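Local coordinates for protein ribose-phosphate pyrophosphokinase (Mycobacterium smegmatis, PDB 5MP7) that probably transfers the pyrophosphoryl group of ATP to the 1-hydroxyl of ribose 5-phosphate, making the central metabolite PRPP as a magnesium-dependent homohexamer, at residues R18-A24 / L64-P68; V35-T39 / R51-S55; P268-A272 / D290-Q295. All coordinates share one frame; numbering follows the deposited sequence.

Interaction 1: residues R18-A24 / L64-P68; sequences RAHPELA and LQSHP
Gln65 starts out extended, with CG opposite the backbone N (chi1 -178°), and then bends at chi2 (76°); this swings its amide back to Ala19, although its CB points the other way. OE1 comes to rest 3.6 Å from Ala19 N and equally 3.6 Å from Ala19 CB, a polar approach that makes no hydrogen bond. The Ala19 methyl fits between three groups: besides the amide oxygen it meets Ser66 O at 3.4 Å and the prolyl CD of Pro68 at 3.7 Å. His20, the N-cap residue of helix 21-31, lays its CB against Ser66 CB at 3.6 Å. About one turn into the helix, Leu23 and Ala24 meet Leu64, which reaches over from the end of strand 60-64 with both methyls: CD2 sits 3.9 Å from Ala24 CA, while CD1 faces Leu23 CD2 at 4.4 Å. Several polar atoms have partners elsewhere: Ser66 OG bonds to Thr284 O, and Arg18 forms salt bridges with Glu77 and Asp42. The loop after strand 12-16 and the start of its helix are thus docked on the carboxyl end of the neighbouring parallel strand. With no hydrogen bond between the segments, the buried fit rests on van der Waals packing of methyls and CH groups against carbons and oxygens alike, while two acceptors on helix 71-87, Glu77 OE1 and Trp74 O, bind Gln65 NE2 and hold the amide in its rotation.

Interaction 2: residues V35-T39 / R51-S55; sequences VTAQT and RFDES
Backbone bonds between Thr39 and Arg51 set the register. Thr39 N gives to Arg51 O at 2.9 Å and Arg51 N to Thr39 O at 2.9 Å, as befits an antiparallel hydrogen-bonded pair. Gln38 and Phe52 form the adjacent non-hydrogen-bonded pair. Beyond it the strands lose regularity: Asp53 N still reaches Ala37 O at 3.0 Å, but from 43° above the carbonyl plane, and Ala37 N turns to a side chain, Glu54 OE2, in a weak yet nearly straight bond of 3.3 Å. Side-chain polar contacts gather around Thr39 OG1. It donates to the syn lone pair of Asp53 OD2 at 2.9 Å and weakly accepts from Arg51 NH2 at 3.2 Å. A bend at chi3 (56°) turns the Arg51 guanidinium back to this cluster, where NE makes a long salt bridge of 3.4 Å to Asp53 OD1. Packing is divided between two places. Gln38 runs alongside Phe52, its OE1 3.5 Å from CE1, with amide and ring planes only 26° apart; the Phe52 ring also meets Phe15 edge-to-face. Thr36 CG2 lies across the aliphatic part of Glu54, while Thr36 OG1 bonds to Leu14 O. In a neighbouring subunit, Glu113 packs on Arg51. Together these features make up the open end of a two-stranded antiparallel beta hairpin, 38-42 with 48-52, whose turn at the far end carries Asn45, Gly46 and Glu47, predicted to bind ATP.

Interaction 3: residues P268-A272 / D290-Q295; sequences PQRLA and DKRFPQ
One face of the Phe293 ring receives the carbonyl oxygen of Pro268, which stands over the rim 4.1 Å from CD1. At the ring edge, in its plane, lie Lys291 O and Gln295 OE1, both from the ring's own loop. Leu271 and Ala272 come in at a slant: Leu271 CB is 3.7 Å from CZ of the ring, and Ala272 CB is 3.9 Å from CD2. With CG between the backbone N and carbonyl carbon (chi1 57°), the ring is directed from the loop onto one turn of helix 267-273, between Pro268 and Ala272. Pro268 O makes van der Waals contact with the ring; its hydrogen bond is the helical one from Ala272 N at 3.0 Å. This short helix of the phosphoribosyltransferase-like domain precedes strand 278-282, and the loop 290-295 passes alongside the helix before entering strand 296-299, outermost in its sheet within this chain. The side chain of Leu271 is about 5 Å from Gly236, predicted to be part of the ribose 5-phosphate site. Gln295, bent at chi2, sends NE2 to Ala272 O in a weak, strongly angled bond of 3.2 Å. At the other end, Pro268 CG rests 3.9 Å from Lys291 CA, while Lys291 NZ turns aside to bond with Val262 O.

In the fold
Interactions 1 and 2 belong to the N-terminal domain and touch lightly, Ala24 O lying 4.3 Å from Val35 CG2. Interaction 2 is nested within the chain loop that interaction 1 closes, helix 21-31 leading into strand 38-42. Interaction 3 lies in the C-terminal phosphoribosyltransferase-like part of the chain, its centre about 21 Å from that of interaction 1 and about 37 Å from that of interaction 2. Interaction 1 is buried and has no direct hydrogen bond; interaction 2, more exposed, relies on backbone bonds and a cluster of a hydroxyl and charged groups. Interaction 3, at the surface, places an aromatic ring on a helix with one weak polar link. Both 2 and 3 also meet neighbouring subunits.

Interaction 1: residues R18-A24 / L64-P68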
ATOM      1  N   ARG A  18      -5.598 -26.335 -45.382  1.00 40.63           N
ATOM      2  CA  ARG A  18      -4.202 -25.934 -45.163  1.00 41.87           C
ATOM      3  C   ARG A  18      -3.260 -27.068 -44.773  1.00 35.55           C
ATOM      4  O   ARG A  18      -2.072 -26.852 -44.725  1.00 35.17           O
ATOM      5  CB  ARG A  18      -4.139 -24.890 -44.046  1.00 43.92           C
ATOM      6  CG  ARG A  18      -4.780 -23.560 -44.402  1.00 47.03           C
ATOM      7  CD  ARG A  18      -4.848 -22.677 -43.162  1.00 47.20           C
ATOM      8  NE  ARG A  18      -5.834 -23.187 -42.198  1.00 52.12           N
ATOM      9  CZ  ARG A  18      -5.883 -22.906 -40.890  1.00 53.47           C
ATOM     10  NH1 ARG A  18      -4.986 -22.099 -40.337  1.00 54.93           N
ATOM     11  NH2 ARG A  18      -6.854 -23.429 -40.139  1.00 54.55           N
ATOM     12  N   ALA A  19      -3.772 -28.259 -44.493  1.00 32.69           N
ATOM     13  CA  ALA A  19      -2.938 -29.338 -43.983  1.00 33.90           C
ATOM     14  C   ALA A  19      -1.852 -29.860 -44.954  1.00 33.69           C
ATOM     15  O   ALA A  19      -0.780 -30.253 -44.519  1.00 33.71           O
ATOM     16  CB  ALA A  19      -3.793 -30.505 -43.495  1.00 33.41           C
ATOM     17  N   HIS A  20      -2.120 -29.877 -46.251  1.00 32.36           N
ATOM     18  CA  HIS A  20      -1.201 -30.523 -47.134  1.00 30.17           C
ATOM     19  C   HIS A  20      -1.204 -29.790 -48.435  1.00 31.52           C
ATOM     20  O   HIS A  20      -1.719 -30.276 -49.422  1.00 29.15           O
ATOM     21  CB  HIS A  20      -1.581 -31.981 -47.270  1.00 29.89           C
ATOM     22  CG  HIS A  20      -0.562 -32.799 -48.002  1.00 30.81           C
ATOM     23  ND1 HIS A  20      -0.801 -34.097 -48.394  1.00 30.90           N
ATOM     24  CD2 HIS A  20       0.665 -32.489 -48.470  1.00 30.46           C
ATOM     25  CE1 HIS A  20       0.232 -34.548 -49.072  1.00 27.91           C
ATOM     26  NE2 HIS A  20       1.136 -33.592 -49.137  1.00 28.53           N
ATOM     27  N   PRO A  21      -0.558 -28.611 -48.450  1.00 36.31           N
ATOM     28  CA  PRO A  21      -0.517 -27.730 -49.631  1.00 36.81           C
ATOM     29  C   PRO A  21       0.192 -28.287 -50.895  1.00 37.53           C
ATOM     30  O   PRO A  21      -0.239 -27.972 -52.009  1.00 42.32           O
ATOM     31  CB  PRO A  21       0.161 -26.445 -49.107  1.00 38.78           C
ATOM     32  CG  PRO A  21       0.801 -26.811 -47.789  1.00 39.70           C
ATOM     33  CD  PRO A  21       0.112 -28.027 -47.264  1.00 36.59           C
ATOM     34  N   GLU A  22       1.234 -29.094 -50.746  1.00 37.35           N
ATOM     35  CA  GLU A  22       1.888 -29.709 -51.914  1.00 39.91           C
ATOM     36  C   GLU A  22       0.954 -30.616 -52.686  1.00 35.81           C
ATOM     37  O   GLU A  22       0.964 -30.620 -53.921  1.00 36.02           O
ATOM     38  CB  GLU A  22       3.178 -30.476 -51.514  1.00 49.04           C
ATOM     39  CG  GLU A  22       4.389 -29.524 -51.149  1.00 64.83           C
ATOM     40  CD  GLU A  22       5.559 -30.224 -50.438  1.00 77.35           C
ATOM     41  OE1 GLU A  22       5.631 -31.476 -50.472  1.00 94.96           O
ATOM     42  OE2 GLU A  22       6.421 -29.524 -49.841  1.00 73.65           O
ATOM     43  N   LEU A  23       0.147 -31.404 -51.983  1.00 33.50           N
ATOM     44  CA  LEU A  23      -0.759 -32.312 -52.669  1.00 31.77           C
ATOM     45  C   LEU A  23      -1.786 -31.506 -53.439  1.00 32.34           C
ATOM     46  O   LEU A  23      -2.091 -31.842 -54.586  1.00 31.94           O
ATOM     47  CB  LEU A  23      -1.468 -33.255 -51.719  1.00 30.90           C
ATOM     48  CG  LEU A  23      -2.416 -34.285 -52.336  1.00 31.26           C
ATOM     49  CD1 LEU A  23      -1.715 -35.191 -53.349  1.00 31.26           C
ATOM     50  CD2 LEU A  23      -3.000 -35.122 -51.217  1.00 32.43           C
ATOM     51  N   ALA A  24      -2.330 -30.474 -52.796  1.00 30.63           N
ATOM     52  CA  ALA A  24      -3.350 -29.631 -53.434  1.00 33.06           C
ATOM     53  C   ALA A  24      -2.837 -28.981 -54.709  1.00 31.40           C
ATOM     54  O   ALA A  24      -3.517 -28.934 -55.720  1.00 30.29           O
ATOM     55  CB  ALA A  24      -3.861 -28.562 -52.454  1.00 32.00           C
ATOM     56  N   LEU A  64     -10.649 -30.843 -50.832  1.00 29.37           N
ATOM     57  CA  LEU A  64      -9.526 -31.702 -50.583  1.00 31.85           C
ATOM     58  C   LEU A  64      -8.887 -31.368 -49.251  1.00 33.04           C
ATOM     59  O   LEU A  64      -8.413 -30.280 -49.050  1.00 39.98           O
ATOM     60  CB  LEU A  64      -8.520 -31.547 -51.717  1.00 34.55           C
ATOM     61  CG  LEU A  64      -7.127 -32.185 -51.603  1.00 37.78           C
ATOM     62  CD1 LEU A  64      -7.146 -33.671 -51.316  1.00 38.48           C
ATOM     63  CD2 LEU A  64      -6.411 -31.934 -52.927  1.00 41.12           C
ATOM     64  N   GLN A  65      -8.876 -32.321 -48.340  1.00 32.87           N
ATOM     65  CA  GLN A  65      -8.199 -32.149 -47.083  1.00 32.63           C
ATOM     66  C   GLN A  65      -7.493 -33.453 -46.685  1.00 32.32           C
ATOM     67  O   GLN A  65      -8.130 -34.513 -46.534  1.00 33.62           O
ATOM     68  CB  GLN A  65      -9.206 -31.729 -45.992  1.00 31.90           C
ATOM     69  CG  GLN A  65      -8.603 -31.463 -44.631  1.00 30.01           C
ATOM     70  CD  GLN A  65      -7.875 -30.112 -44.559  1.00 30.65           C
ATOM     71  OE1 GLN A  65      -6.915 -29.865 -45.272  1.00 30.12           O
ATOM     72  NE2 GLN A  65      -8.336 -29.244 -43.670  1.00 32.54           N
ATOM     73  N   SER A  66      -6.198 -33.347 -46.441  1.00 30.89           N
ATOM     74  CA  SER A  66      -5.451 -34.409 -45.795  1.00 30.26           C
ATOM     75  C   SER A  66      -5.519 -34.238 -44.256  1.00 29.19           C
ATOM     76  O   SER A  66      -5.865 -33.185 -43.778  1.00 29.49           O
ATOM     77  CB  SER A  66      -4.035 -34.350 -46.285  1.00 32.36           C
ATOM     78  OG  SER A  66      -3.382 -35.538 -45.970  1.00 39.84           O
ATOM     79  N   HIS A  67      -5.213 -35.276 -43.485  1.00 29.59           N
ATOM     80  CA  HIS A  67      -5.469 -35.281 -42.041  1.00 28.12           C
ATOM     81  C   HIS A  67      -4.270 -35.758 -41.258  1.00 30.67           C
ATOM     82  O   HIS A  67      -4.334 -36.767 -40.543  1.00 33.37           O
ATOM     83  CB  HIS A  67      -6.689 -36.140 -41.710  1.00 28.08           C
ATOM     84  CG  HIS A  67      -7.959 -35.546 -42.193  1.00 29.16           C
ATOM     85  ND1 HIS A  67      -8.460 -35.793 -43.445  1.00 30.07           N
ATOM     86  CD2 HIS A  67      -8.810 -34.676 -41.612  1.00 30.72           C
ATOM     87  CE1 HIS A  67      -9.558 -35.093 -43.626  1.00 30.91           C
ATOM     88  NE2 HIS A  67      -9.800 -34.413 -42.521  1.00 31.14           N
ATOM     89  N   PRO A  68      -3.153 -35.037 -41.369  1.00 30.23           N
ATOM     90  CA  PRO A  68      -2.037 -35.314 -40.488  1.00 29.43           C
ATOM     91  C   PRO A  68      -2.291 -34.768 -39.066  1.00 31.90           C
ATOM     92  O   PRO A  68      -3.260 -34.062 -38.833  1.00 33.80           O
ATOM     93  CB  PRO A  68      -0.916 -34.546 -41.146  1.00 30.02           C
ATOM     94  CG  PRO A  68      -1.602 -33.343 -41.723  1.00 31.33           C
ATOM     95  CD  PRO A  68      -2.883 -33.910 -42.267  1.00 29.66           C
TER

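Interaction 2: residues V35-T39 / R51-S55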
ATOM      1  N   VAL A  35      -6.756 -23.551 -57.462  1.00 39.90           N
ATOM      2  CA  VAL A  35      -7.435 -23.726 -56.190  1.00 35.67           C
ATOM      3  C   VAL A  35      -8.196 -22.442 -55.909  1.00 33.64           C
ATOM      4  O   VAL A  35      -7.686 -21.369 -56.134  1.00 35.19           O
ATOM      5  CB  VAL A  35      -6.449 -23.994 -55.050  1.00 38.53           C
ATOM      6  CG1 VAL A  35      -7.172 -24.058 -53.702  1.00 43.74           C
ATOM      7  CG2 VAL A  35      -5.724 -25.306 -55.292  1.00 41.34           C
ATOM      8  N   THR A  36      -9.425 -22.570 -55.447  1.00 32.14           N
ATOM      9  CA  THR A  36     -10.290 -21.443 -55.187  1.00 34.55           C
ATOM     10  C   THR A  36      -9.781 -20.652 -53.990  1.00 31.93           C
ATOM     11  O   THR A  36      -9.401 -21.210 -52.978  1.00 29.35           O
ATOM     12  CB  THR A  36     -11.718 -21.926 -54.901  1.00 39.53           C
ATOM     13  OG1 THR A  36     -12.184 -22.674 -56.031  1.00 47.35           O
ATOM     14  CG2 THR A  36     -12.641 -20.791 -54.693  1.00 43.65           C
ATOM     15  N   ALA A  37      -9.769 -19.338 -54.149  1.00 33.66           N
ATOM     16  CA  ALA A  37      -9.204 -18.420 -53.174  1.00 36.29           C
ATOM     17  C   ALA A  37     -10.058 -18.422 -51.934  1.00 36.46           C
ATOM     18  O   ALA A  37     -11.288 -18.421 -52.018  1.00 39.31           O
ATOM     19  CB  ALA A  37      -9.148 -16.999 -53.755  1.00 39.41           C
ATOM     20  N   GLN A  38      -9.414 -18.452 -50.787  1.00 38.08           N
ATOM     21  CA  GLN A  38     -10.124 -18.384 -49.550  1.00 43.67           C
ATOM     22  C   GLN A  38      -9.256 -17.870 -48.443  1.00 41.94           C
ATOM     23  O   GLN A  38      -8.070 -18.065 -48.453  1.00 44.15           O
ATOM     24  CB  GLN A  38     -10.651 -19.783 -49.205  1.00 51.07           C
ATOM     25  CG  GLN A  38      -9.537 -20.813 -49.017  1.00 53.26           C
ATOM     26  CD  GLN A  38      -9.921 -22.062 -48.304  1.00 56.77           C
ATOM     27  OE1 GLN A  38     -11.047 -22.476 -48.384  1.00 55.15           O
ATOM     28  NE2 GLN A  38      -8.957 -22.696 -47.617  1.00 60.99           N
ATOM     29  N   THR A  39      -9.884 -17.296 -47.442  1.00 45.90           N
ATOM     30  CA  THR A  39      -9.225 -16.951 -46.197  1.00 48.36           C
ATOM     31  C   THR A  39      -9.467 -18.101 -45.208  1.00 47.31           C
ATOM     32  O   THR A  39     -10.606 -18.475 -44.960  1.00 51.67           O
ATOM     33  CB  THR A  39      -9.844 -15.680 -45.638  1.00 52.02           C
ATOM     34  OG1 THR A  39      -9.922 -14.705 -46.679  1.00 49.32           O
ATOM     35  CG2 THR A  39      -9.042 -15.153 -44.463  1.00 55.17           C
ATOM     36  N   ARG A  51     -13.537 -18.278 -45.189  1.00 30.71           N
ATOM     37  CA  ARG A  51     -14.329 -17.455 -46.090  1.00 34.82           C
ATOM     38  C   ARG A  51     -13.887 -17.622 -47.524  1.00 32.14           C
ATOM     39  O   ARG A  51     -12.715 -17.573 -47.802  1.00 30.86           O
ATOM     40  CB  ARG A  51     -14.217 -15.995 -45.702  1.00 38.96           C
ATOM     41  CG  ARG A  51     -15.184 -15.109 -46.478  1.00 47.12           C
ATOM     42  CD  ARG A  51     -15.032 -13.651 -46.060  1.00 51.68           C
ATOM     43  NE  ARG A  51     -13.642 -13.252 -46.238  1.00 52.74           N
ATOM     44  CZ  ARG A  51     -12.956 -12.426 -45.461  1.00 55.81           C
ATOM     45  NH1 ARG A  51     -13.515 -11.835 -44.401  1.00 60.41           N
ATOM     46  NH2 ARG A  51     -11.683 -12.192 -45.756  1.00 55.50           N
ATOM     47  N   PHE A  52     -14.831 -17.824 -48.433  1.00 35.26           N
ATOM     48  CA  PHE A  52     -14.476 -17.987 -49.836  1.00 38.64           C
ATOM     49  C   PHE A  52     -14.385 -16.620 -50.481  1.00 40.45           C
ATOM     50  O   PHE A  52     -15.246 -15.782 -50.278  1.00 33.58           O
ATOM     51  CB  PHE A  52     -15.452 -18.876 -50.574  1.00 38.30           C
ATOM     52  CG  PHE A  52     -15.494 -20.266 -50.028  1.00 42.50           C
ATOM     53  CD1 PHE A  52     -14.338 -21.027 -49.946  1.00 40.61           C
ATOM     54  CD2 PHE A  52     -16.696 -20.820 -49.594  1.00 45.85           C
ATOM     55  CE1 PHE A  52     -14.374 -22.304 -49.436  1.00 41.71           C
ATOM     56  CE2 PHE A  52     -16.734 -22.105 -49.082  1.00 42.60           C
ATOM     57  CZ  PHE A  52     -15.573 -22.840 -48.988  1.00 42.09           C
ATOM     58  N   ASP A  53     -13.342 -16.412 -51.276  1.00 42.01           N
ATOM     59  CA  ASP A  53     -13.074 -15.094 -51.842  1.00 46.27           C
ATOM     60  C   ASP A  53     -13.460 -14.959 -53.308  1.00 46.07           C
ATOM     61  O   ASP A  53     -13.117 -13.979 -53.943  1.00 51.40           O
ATOM     62  CB  ASP A  53     -11.629 -14.717 -51.553  1.00 47.89           C
ATOM     63  CG  ASP A  53     -11.378 -14.502 -50.039  1.00 53.42           C
ATOM     64  OD1 ASP A  53     -12.283 -14.029 -49.303  1.00 50.11           O
ATOM     65  OD2 ASP A  53     -10.274 -14.819 -49.576  1.00 62.14           O
ATOM     66  N   GLU A  54     -14.226 -15.915 -53.822  1.00 45.96           N
ATOM     67  CA  GLU A  54     -14.901 -15.785 -55.114  1.00 48.68           C
ATOM     68  C   GLU A  54     -16.209 -16.552 -55.039  1.00 48.45           C
ATOM     69  O   GLU A  54     -16.447 -17.272 -54.046  1.00 51.88           O
ATOM     70  CB  GLU A  54     -14.015 -16.292 -56.266  1.00 55.33           C
ATOM     71  CG  GLU A  54     -13.243 -17.571 -55.968  1.00 63.68           C
ATOM     72  CD  GLU A  54     -12.352 -18.039 -57.129  1.00 70.04           C
ATOM     73  OE1 GLU A  54     -12.900 -18.367 -58.204  1.00 69.22           O
ATOM     74  OE2 GLU A  54     -11.101 -18.106 -56.956  1.00 65.62           O
ATOM     75  N   SER A  55     -17.066 -16.397 -56.056  1.00 43.47           N
ATOM     76  CA  SER A  55     -18.393 -17.027 -56.036  1.00 41.35           C
ATOM     77  C   SER A  55     -18.304 -18.541 -56.123  1.00 36.63           C
ATOM     78  O   SER A  55     -17.462 -19.062 -56.845  1.00 37.60           O
ATOM     79  CB  SER A  55     -19.308 -16.526 -57.161  1.00 41.39           C
ATOM     80  OG  SER A  55     -20.679 -16.881 -56.872  1.00 46.30           O
TER

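Interaction 3: residues P268-A272 / D290-Q295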
ATOM      1  N   PRO A 268      10.706 -42.690 -38.211  1.00 56.05           N
ATOM      2  CA  PRO A 268      11.816 -42.445 -39.143  1.00 55.27           C
ATOM      3  C   PRO A 268      13.154 -43.026 -38.684  1.00 52.73           C
ATOM      4  O   PRO A 268      13.835 -43.688 -39.434  1.00 53.45           O
ATOM      5  CB  PRO A 268      11.882 -40.929 -39.209  1.00 54.18           C
ATOM      6  CG  PRO A 268      10.522 -40.487 -38.791  1.00 54.95           C
ATOM      7  CD  PRO A 268      10.088 -41.440 -37.740  1.00 53.00           C
ATOM      8  N   GLN A 269      13.498 -42.796 -37.436  1.00 58.32           N
ATOM      9  CA  GLN A 269      14.693 -43.360 -36.838  1.00 60.71           C
ATOM     10  C   GLN A 269      14.646 -44.910 -36.765  1.00 55.64           C
ATOM     11  O   GLN A 269      15.617 -45.596 -37.081  1.00 50.39           O
ATOM     12  CB  GLN A 269      14.810 -42.727 -35.464  1.00 66.72           C
ATOM     13  CG  GLN A 269      15.653 -43.534 -34.484  1.00 73.03           C
ATOM     14  CD  GLN A 269      17.005 -42.882 -34.366  1.00 82.27           C
ATOM     15  OE1 GLN A 269      17.099 -41.727 -33.902  1.00 89.06           O
ATOM     16  NE2 GLN A 269      18.051 -43.555 -34.839  1.00 84.08           N
ATOM     17  N   ARG A 270      13.496 -45.436 -36.341  1.00 51.32           N
ATOM     18  CA  ARG A 270      13.217 -46.875 -36.252  1.00 46.38           C
ATOM     19  C   ARG A 270      13.372 -47.591 -37.589  1.00 43.38           C
ATOM     20  O   ARG A 270      14.066 -48.623 -37.685  1.00 45.29           O
ATOM     21  CB  ARG A 270      11.788 -47.097 -35.694  1.00 49.21           C
ATOM     22  CG  ARG A 270      11.804 -47.319 -34.177  1.00 57.92           C
ATOM     23  CD  ARG A 270      11.005 -48.553 -33.796  1.00 62.04           C
ATOM     24  NE  ARG A 270       9.651 -48.204 -33.469  1.00 68.40           N
ATOM     25  CZ  ARG A 270       9.149 -47.931 -32.267  1.00 73.34           C
ATOM     26  NH1 ARG A 270       9.900 -47.919 -31.166  1.00 74.70           N
ATOM     27  NH2 ARG A 270       7.857 -47.629 -32.180  1.00 75.97           N
ATOM     28  N   LEU A 271      12.789 -47.011 -38.631  1.00 36.07           N
ATOM     29  CA  LEU A 271      12.845 -47.604 -39.956  1.00 36.52           C
ATOM     30  C   LEU A 271      14.191 -47.484 -40.665  1.00 37.29           C
ATOM     31  O   LEU A 271      14.628 -48.421 -41.347  1.00 34.82           O
ATOM     32  CB  LEU A 271      11.780 -47.016 -40.834  1.00 38.37           C
ATOM     33  CG  LEU A 271      10.356 -47.286 -40.341  1.00 39.76           C
ATOM     34  CD1 LEU A 271       9.385 -46.468 -41.176  1.00 42.78           C
ATOM     35  CD2 LEU A 271      10.007 -48.753 -40.441  1.00 42.15           C
ATOM     36  N   ALA A 272      14.851 -46.353 -40.476  1.00 41.69           N
ATOM     37  CA  ALA A 272      16.203 -46.148 -41.012  1.00 49.05           C
ATOM     38  C   ALA A 272      17.247 -47.110 -40.399  1.00 48.30           C
ATOM     39  O   ALA A 272      18.148 -47.542 -41.096  1.00 50.26           O
ATOM     40  CB  ALA A 272      16.640 -44.702 -40.803  1.00 49.72           C
ATOM     41  N   ASP A 290      11.449 -33.660 -41.405  1.00 57.89           N
ATOM     42  CA  ASP A 290      11.683 -34.472 -40.210  1.00 65.41           C
ATOM     43  C   ASP A 290      11.350 -35.972 -40.352  1.00 61.06           C
ATOM     44  O   ASP A 290      11.884 -36.795 -39.621  1.00 54.21           O
ATOM     45  CB  ASP A 290      10.911 -33.885 -39.018  1.00 87.19           C
ATOM     46  CG  ASP A 290      11.497 -32.558 -38.542  1.00106.91           C
ATOM     47  OD1 ASP A 290      12.625 -32.204 -38.966  1.00116.36           O
ATOM     48  OD2 ASP A 290      10.818 -31.862 -37.758  1.00117.41           O
ATOM     49  N   LYS A 291      10.456 -36.320 -41.273  1.00 56.29           N
ATOM     50  CA  LYS A 291      10.033 -37.697 -41.458  1.00 56.56           C
ATOM     51  C   LYS A 291      10.857 -38.407 -42.529  1.00 53.67           C
ATOM     52  O   LYS A 291      10.741 -39.633 -42.670  1.00 55.97           O
ATOM     53  CB  LYS A 291       8.513 -37.764 -41.791  1.00 61.17           C
ATOM     54  CG  LYS A 291       7.633 -36.965 -40.820  1.00 59.66           C
ATOM     55  CD  LYS A 291       6.176 -37.438 -40.753  1.00 61.04           C
ATOM     56  CE  LYS A 291       5.306 -36.386 -40.047  1.00 63.33           C
ATOM     57  NZ  LYS A 291       4.462 -36.983 -39.012  1.00 63.32           N
ATOM     58  N   ARG A 292      11.679 -37.661 -43.268  1.00 46.24           N
ATOM     59  CA  ARG A 292      12.491 -38.238 -44.336  1.00 46.40           C
ATOM     60  C   ARG A 292      13.757 -38.956 -43.845  1.00 49.06           C
ATOM     61  O   ARG A 292      14.277 -38.689 -42.754  1.00 47.14           O
ATOM     62  CB  ARG A 292      12.867 -37.210 -45.379  1.00 46.42           C
ATOM     63  CG  ARG A 292      11.787 -37.097 -46.415  1.00 50.71           C
ATOM     64  CD  ARG A 292      12.007 -36.008 -47.441  1.00 52.63           C
ATOM     65  NE  ARG A 292      10.737 -35.632 -48.058  1.00 63.27           N
ATOM     66  CZ  ARG A 292      10.063 -36.354 -48.951  1.00 64.03           C
ATOM     67  NH1 ARG A 292      10.583 -37.496 -49.424  1.00 66.41           N
ATOM     68  NH2 ARG A 292       8.879 -35.894 -49.386  1.00 58.70           N
ATOM     69  N   PHE A 293      14.155 -39.953 -44.636  1.00 45.66           N
ATOM     70  CA  PHE A 293      15.350 -40.758 -44.407  1.00 40.19           C
ATOM     71  C   PHE A 293      15.763 -41.413 -45.726  1.00 40.02           C
ATOM     72  O   PHE A 293      15.007 -41.378 -46.705  1.00 37.40           O
ATOM     73  CB  PHE A 293      15.184 -41.778 -43.254  1.00 38.76           C
ATOM     74  CG  PHE A 293      14.044 -42.750 -43.412  1.00 35.76           C
ATOM     75  CD1 PHE A 293      12.745 -42.363 -43.111  1.00 38.41           C
ATOM     76  CD2 PHE A 293      14.266 -44.059 -43.789  1.00 35.86           C
ATOM     77  CE1 PHE A 293      11.679 -43.243 -43.240  1.00 36.59           C
ATOM     78  CE2 PHE A 293      13.216 -44.958 -43.894  1.00 36.81           C
ATOM     79  CZ  PHE A 293      11.922 -44.550 -43.622  1.00 37.51           C
ATOM     80  N   PRO A 294      16.987 -41.946 -45.784  1.00 40.74           N
ATOM     81  CA  PRO A 294      17.525 -42.297 -47.109  1.00 40.34           C
ATOM     82  C   PRO A 294      16.797 -43.435 -47.856  1.00 38.28           C
ATOM     83  O   PRO A 294      16.624 -43.357 -49.077  1.00 36.61           O
ATOM     84  CB  PRO A 294      18.969 -42.683 -46.783  1.00 39.58           C
ATOM     85  CG  PRO A 294      19.295 -41.847 -45.587  1.00 39.52           C
ATOM     86  CD  PRO A 294      18.058 -41.944 -44.759  1.00 42.64           C
ATOM     87  N   GLN A 295      16.337 -44.445 -47.123  1.00 36.76           N
ATOM     88  CA  GLN A 295      15.621 -45.571 -47.719  1.00 35.59           C
ATOM     89  C   GLN A 295      14.197 -45.227 -48.170  1.00 34.67           C
ATOM     90  O   GLN A 295      13.597 -46.006 -48.896  1.00 33.59           O
ATOM     91  CB  GLN A 295      15.519 -46.719 -46.734  1.00 39.02           C
ATOM     92  CG  GLN A 295      16.855 -47.325 -46.344  1.00 40.24           C
ATOM     93  CD  GLN A 295      17.525 -46.566 -45.196  1.00 43.94           C
ATOM     94  OE1 GLN A 295      17.401 -45.353 -45.075  1.00 43.68           O
ATOM     95  NE2 GLN A 295      18.229 -47.283 -44.332  1.00 55.39           N
TER